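Local coordinates for protein aldose 1-epimerase (PDB 3NRE) that probably interconverts the alpha and beta anomers of aldose sugars, acting as an aldose 1-epimerase (mutarotase), at residues P53-V58 / E254-A259; T158-Q163 / L187-P192. All blocks are in the same frame, centred on the assembly; numbering follows the deposited sequence.

Contact 1. Residues P53-V58 / E254-A259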
loop_
_atom_site.group_PDB
_atom_site.type_symbol
_atom_site.label_atom_id
_atom_site.label_comp_id
_atom_site.label_asym_id
_atom_site.label_seq_id
_atom_site.Cartn_x
_atom_site.Cartn_y
_atom_site.Cartn_z
ATOM N N PRO A 53 -6.312 9.055 -2.825
ATOM C CA PRO A 53 -6.187 9.893 -1.634
ATOM C C PRO A 53 -6.643 9.238 -0.329
ATOM O O PRO A 53 -6.812 9.917 0.687
ATOM C CB PRO A 53 -7.102 11.065 -1.987
ATOM C CG PRO A 53 -8.231 10.407 -2.719
ATOM C CD PRO A 53 -7.505 9.399 -3.600
ATOM N N PHE A 54 -6.841 7.930 -0.342
ATOM C CA PHE A 54 -6.952 7.122 0.885
ATOM C C PHE A 54 -6.818 5.682 0.514
ATOM O O PHE A 54 -6.743 5.340 -0.679
ATOM C CB PHE A 54 -8.263 7.376 1.649
ATOM C CG PHE A 54 -9.490 7.134 0.849
ATOM C CD1 PHE A 54 -10.078 5.900 0.823
ATOM C CD2 PHE A 54 -10.127 8.173 0.205
ATOM C CE1 PHE A 54 -11.247 5.692 0.111
ATOM C CE2 PHE A 54 -11.296 7.974 -0.512
ATOM C CZ PHE A 54 -11.856 6.724 -0.565
ATOM N N ALA A 55 -6.698 4.822 1.510
ATOM C CA ALA A 55 -6.504 3.404 1.258
ATOM C C ALA A 55 -7.789 2.629 1.520
ATOM O O ALA A 55 -8.625 3.028 2.365
ATOM C CB ALA A 55 -5.423 2.857 2.163
ATOM N N ASN A 56 -7.936 1.504 0.828
ATOM C CA ASN A 56 -8.967 0.510 1.074
ATOM C C ASN A 56 -10.345 1.073 0.650
ATOM O O ASN A 56 -10.435 1.807 -0.333
ATOM C CB ASN A 56 -8.891 -0.084 2.531
ATOM C CG ASN A 56 -9.339 -1.523 2.603
ATOM O OD1 ASN A 56 -10.538 -1.790 2.553
ATOM N ND2 ASN A 56 -8.403 -2.458 2.638
ATOM N N ARG A 57 -11.404 0.676 1.340
ATOM C CA ARG A 57 -12.774 0.948 0.939
ATOM C C ARG A 57 -13.485 1.775 2.009
ATOM O O ARG A 57 -13.107 1.688 3.182
ATOM C CB ARG A 57 -13.513 -0.388 0.880
ATOM C CG ARG A 57 -12.907 -1.417 -0.099
ATOM C CD ARG A 57 -13.506 -2.770 0.005
ATOM N NE ARG A 57 -12.887 -3.689 -0.987
ATOM C CZ ARG A 57 -11.726 -4.315 -0.840
ATOM N NH1 ARG A 57 -11.026 -4.190 0.282
ATOM N NH2 ARG A 57 -11.280 -5.079 -1.849
ATOM N N VAL A 58 -14.518 2.525 1.605
ATOM C CA VAL A 58 -15.400 3.239 2.541
ATOM C C VAL A 58 -16.758 2.522 2.458
ATOM O O VAL A 58 -17.412 2.566 1.412
ATOM C CB VAL A 58 -15.573 4.673 2.180
ATOM C CG1 VAL A 58 -16.506 5.370 3.228
ATOM C CG2 VAL A 58 -14.195 5.417 2.043
ATOM N N GLU A 254 0.483 -4.254 3.765
ATOM C CA GLU A 254 0.107 -2.928 3.191
ATOM C C GLU A 254 0.083 -1.844 4.261
ATOM O O GLU A 254 -0.864 -1.792 5.046
ATOM C CB GLU A 254 -1.281 -2.976 2.574
ATOM C CG GLU A 254 -1.516 -4.175 1.643
ATOM C CD GLU A 254 -3.024 -4.470 1.409
ATOM O OE1 GLU A 254 -3.898 -3.534 1.379
ATOM O OE2 GLU A 254 -3.245 -5.690 1.260
ATOM N N PRO A 255 1.082 -0.963 4.298
ATOM C CA PRO A 255 1.036 0.122 5.285
ATOM C C PRO A 255 0.050 1.225 4.910
ATOM O O PRO A 255 -0.089 1.630 3.732
ATOM C CB PRO A 255 2.447 0.656 5.293
ATOM C CG PRO A 255 2.883 0.419 3.837
ATOM C CD PRO A 255 2.302 -0.891 3.489
HETATM N N MSE A 256 -0.683 1.695 5.925
HETATM C CA MSE A 256 -1.660 2.721 5.709
HETATM C C MSE A 256 -1.558 3.738 6.792
HETATM O O MSE A 256 -1.354 3.383 7.964
HETATM C CB MSE A 256 -3.105 2.141 5.750
HETATM C CG MSE A 256 -3.387 1.112 4.700
HETATM SE SE MSE A 256 -5.020 0.184 5.284
HETATM C CE MSE A 256 -6.202 1.556 5.574
ATOM N N SER A 257 -1.767 4.993 6.410
ATOM C CA SER A 257 -1.697 6.094 7.360
ATOM C C SER A 257 -2.948 6.232 8.232
ATOM O O SER A 257 -2.990 7.101 9.126
ATOM C CB SER A 257 -1.482 7.407 6.596
ATOM O OG SER A 257 -2.649 7.806 5.917
ATOM N N HIS A 258 -3.930 5.363 7.990
ATOM C CA HIS A 258 -5.208 5.419 8.673
ATOM C C HIS A 258 -5.813 4.049 8.758
ATOM O O HIS A 258 -5.311 3.139 8.125
ATOM C CB HIS A 258 -6.149 6.390 7.962
ATOM C CG HIS A 258 -6.541 5.946 6.587
ATOM N ND1 HIS A 258 -7.700 5.248 6.334
ATOM C CD2 HIS A 258 -5.941 6.135 5.390
ATOM C CE1 HIS A 258 -7.771 4.986 5.038
ATOM N NE2 HIS A 258 -6.712 5.497 4.440
ATOM N N ALA A 259 -6.902 3.933 9.539
ATOM C CA ALA A 259 -7.633 2.675 9.710
ATOM C C ALA A 259 -8.690 2.544 8.619
ATOM O O ALA A 259 -9.226 3.561 8.180
ATOM C CB ALA A 259 -8.300 2.622 11.053
HETATM O O HOH W 1 -5.549 -1.564 2.399
#
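Ala55 and His258 join two loops beside what is probably the sugar pocket of this mutarotase-like fold. Segment 53-58 follows strand 48-51. Segment 254-259 is the end of strand 250-256 and the turn after it. One direct hydrogen bond links them. The backbone N of Ala55 donates to NE2 of His258 over 3.0 Å, and the bond is nearly straight at 170°. The donor lies in the plane of the imidazole, at its edge. The other ring nitrogen, ND1 of His258, donates to O of Ala259 at 2.9 Å. This puts the ring proton on ND1 and leaves NE2 as the acceptor. The two bonds help to set the rotation of the ring. His258 CG sits between its backbone N and carbonyl carbon (chi1 66°), which brings NE2 up to the backbone of Ala55.

Met256, a selenomethionine, packs beside this bond. Its chain bends at chi3 (53°), so that CE lies over one face of the His258 ring, offset toward the rim. Its CG meets Ala55 CB at 3.7 Å. The methyl of Ala55 is thus set against both Met256 and the imidazole. Phe54 CB approaches NE2 of His258 obliquely at 3.7 Å.

Further along, the contact is bridged by water. Asn56 ND2 donates to water 1 at 3.0 Å, and the water donates to Glu254 OE1 at 2.8 Å. Asn56 OD1 accepts from the backbone N of Arg57 at 2.9 Å, which steadies the amide. Arg57 pairs with Asp79. A bound PEG, probably from the crystallisation liquor, accepts bonds from Asn56 ND2 and Arg57 NH1. Its position is consistent with the polar, sugar-binding pocket of the aldose 1-epimerase family.

Contact 2. Residues T158-Q163 / L187-P192; sequences TRIQAQ and LDFNQP
Gln161 reaches along Pro192 to grip the backbone of the 187-192 loop. Its CB lies 3.8 Å from Phe189 O. CG is anti to the backbone N (chi1 -173°), and the chain stays extended beyond it. CG passes close to Asn190 O, at 3.2 Å. CD meets Pro192 CD at 3.7 Å, and OE1 lies against the same proline ring. At the tip, NE2 donates to Asn190 O at 2.8 Å, with the acceptor close to the amide plane. Gln161 has two conformers, and this grip belongs to one of them.

Strand 159-162 lies next to the edge of a nine-stranded antiparallel sheet. The loop runs into the edge strand 193-194. Ala162 N donates to Phe189 O at 2.7 Å. Before Phe189 in the chain, Asp188 OD1 accepts from the backbone N of Asn190, making an Asx turn, and also from Asn190 ND2.

Within the same contact, Ile160 CD1 sits over the centre of the Phe189 ring in a CH-pi contact, 3.7 Å from the centroid. Pro192 CB lies over one face of the Arg159 guanidinium, 3.6 Å from NH2, which also forms a salt bridge to Glu214.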
loop_
_atom_site.group_PDB
_atom_site.type_symbol
_atom_site.label_atom_id
_atom_site.label_comp_id
_atom_site.label_asym_id
_atom_site.label_seq_id
_atom_site.Cartn_x
_atom_site.Cartn_y
_atom_site.Cartn_z
ATOM N N THR A 158 9.026 -18.273 4.763
ATOM C CA THR A 158 8.818 -16.826 5.090
ATOM C C THR A 158 8.132 -16.606 6.451
ATOM O O THR A 158 7.227 -17.370 6.839
ATOM C CB THR A 158 7.939 -16.128 4.014
ATOM O OG1 THR A 158 8.491 -16.346 2.727
ATOM C CG2 THR A 158 7.873 -14.635 4.233
ATOM N N ARG A 159 8.585 -15.574 7.169
ATOM C CA ARG A 159 8.003 -15.177 8.453
ATOM C C ARG A 159 7.938 -13.648 8.478
ATOM O O ARG A 159 8.785 -12.990 7.914
ATOM C CB ARG A 159 8.829 -15.700 9.648
ATOM C CG ARG A 159 8.946 -17.276 9.680
ATOM C CD ARG A 159 9.473 -17.769 10.981
ATOM N NE ARG A 159 10.607 -16.974 11.464
ATOM C CZ ARG A 159 11.051 -16.996 12.726
ATOM N NH1 ARG A 159 10.466 -17.781 13.616
ATOM N NH2 ARG A 159 12.086 -16.232 13.092
ATOM N N ILE A 160 6.890 -13.103 9.086
ATOM C CA ILE A 160 6.779 -11.657 9.286
ATOM C C ILE A 160 6.539 -11.309 10.752
ATOM O O ILE A 160 6.073 -12.147 11.541
ATOM C CB ILE A 160 5.625 -11.042 8.450
ATOM C CG1 ILE A 160 4.273 -11.593 8.895
ATOM C CG2 ILE A 160 5.856 -11.323 6.969
ATOM C CD1 ILE A 160 3.070 -10.808 8.287
ATOM N N GLN A 161 6.898 -10.069 11.064
ATOM C CA GLN A 161 6.750 -9.519 12.408
ATOM C C GLN A 161 6.301 -8.073 12.258
ATOM O O GLN A 161 6.915 -7.295 11.544
ATOM C CB GLN A 161 8.038 -9.568 13.198
ATOM C CG GLN A 161 7.844 -9.143 14.663
ATOM C CD GLN A 161 9.142 -9.156 15.451
ATOM O OE1 GLN A 161 10.238 -9.264 14.876
ATOM N NE2 GLN A 161 9.034 -9.046 16.759
ATOM N N ALA A 162 5.171 -7.750 12.872
ATOM C CA ALA A 162 4.563 -6.432 12.739
ATOM C C ALA A 162 3.621 -6.232 13.943
ATOM O O ALA A 162 2.590 -6.877 14.046
ATOM C CB ALA A 162 3.761 -6.319 11.420
ATOM N N GLN A 163 4.026 -5.385 14.872
ATOM C CA GLN A 163 3.251 -5.110 16.091
ATOM C C GLN A 163 1.780 -4.859 15.825
ATOM O O GLN A 163 1.452 -4.167 14.887
ATOM C CB GLN A 163 3.870 -3.902 16.806
ATOM C CG GLN A 163 3.094 -3.391 18.020
ATOM C CD GLN A 163 3.766 -2.153 18.607
ATOM O OE1 GLN A 163 4.880 -2.239 19.130
ATOM N NE2 GLN A 163 3.109 -0.994 18.483
ATOM N N LEU A 187 -2.870 -15.262 13.214
ATOM C CA LEU A 187 -2.817 -13.853 12.733
ATOM C C LEU A 187 -2.065 -12.911 13.690
ATOM O O LEU A 187 -2.203 -11.690 13.629
ATOM C CB LEU A 187 -4.235 -13.303 12.524
ATOM C CG LEU A 187 -5.041 -13.982 11.432
ATOM C CD1 LEU A 187 -6.471 -13.463 11.389
ATOM C CD2 LEU A 187 -4.318 -13.784 10.107
ATOM N N ASP A 188 -1.249 -13.471 14.550
ATOM C CA ASP A 188 -0.511 -12.686 15.544
ATOM C C ASP A 188 0.951 -12.585 15.136
ATOM O O ASP A 188 1.736 -13.543 15.319
ATOM C CB ASP A 188 -0.630 -13.344 16.946
ATOM C CG ASP A 188 -0.086 -12.451 18.062
ATOM O OD1 ASP A 188 0.732 -11.560 17.761
ATOM O OD2 ASP A 188 -0.448 -12.661 19.260
ATOM N N PHE A 189 1.314 -11.422 14.577
ATOM C CA PHE A 189 2.639 -11.170 14.052
ATOM C C PHE A 189 3.457 -10.280 14.978
ATOM O O PHE A 189 4.468 -9.712 14.562
ATOM C CB PHE A 189 2.550 -10.557 12.642
ATOM C CG PHE A 189 1.715 -11.381 11.712
ATOM C CD1 PHE A 189 2.153 -12.635 11.314
ATOM C CD2 PHE A 189 0.462 -10.958 11.317
ATOM C CE1 PHE A 189 1.331 -13.427 10.445
ATOM C CE2 PHE A 189 -0.352 -11.742 10.495
ATOM C CZ PHE A 189 0.091 -12.986 10.069
ATOM N N ASN A 190 3.062 -10.177 16.249
ATOM C CA ASN A 190 3.910 -9.431 17.203
ATOM C C ASN A 190 5.322 -10.018 17.335
ATOM O O ASN A 190 6.306 -9.291 17.438
ATOM C CB ASN A 190 3.240 -9.323 18.577
ATOM C CG ASN A 190 2.097 -8.326 18.581
ATOM O OD1 ASN A 190 2.323 -7.113 18.679
ATOM N ND2 ASN A 190 0.868 -8.821 18.400
ATOM N N GLN A 191 5.402 -11.349 17.318
ATOM C CA GLN A 191 6.694 -12.089 17.185
ATOM C C GLN A 191 6.688 -12.722 15.767
ATOM O O GLN A 191 5.615 -13.012 15.231
ATOM C CB GLN A 191 6.816 -13.178 18.260
ATOM C CG GLN A 191 7.057 -12.659 19.718
ATOM C CD GLN A 191 8.231 -11.668 19.799
ATOM O OE1 GLN A 191 8.034 -10.474 20.055
ATOM N NE2 GLN A 191 9.449 -12.154 19.522
ATOM N N PRO A 192 7.870 -12.935 15.155
ATOM C CA PRO A 192 7.904 -13.505 13.816
ATOM C C PRO A 192 7.020 -14.744 13.666
ATOM O O PRO A 192 7.097 -15.656 14.507
ATOM C CB PRO A 192 9.370 -13.879 13.625
ATOM C CG PRO A 192 10.115 -13.007 14.584
ATOM C CD PRO A 192 9.213 -12.811 15.752
#

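In the fold
Contacts 1 and 2 lie about 20 Å apart between centres, with nearest atoms about 8 Å apart. Along the chain, segment 53-58 comes first, then both segments of contact 2, then 254-259. Strand 250-256 ends in contact 1, and its neighbour 232-237 pairs with it. Residues of these two strands meet side chains of both contacts. From contact 1, Asn56 and Met256 rest on Phe234. From contact 2, Phe189 packs on Tyr233 and Ile235, and Ile160 touches Ile235 and Phe251. Contact 1 is buried near the centre of the chain, beside the probable sugar pocket. Contact 2 is more peripheral and joins a loop to the margin of the large antiparallel sheet.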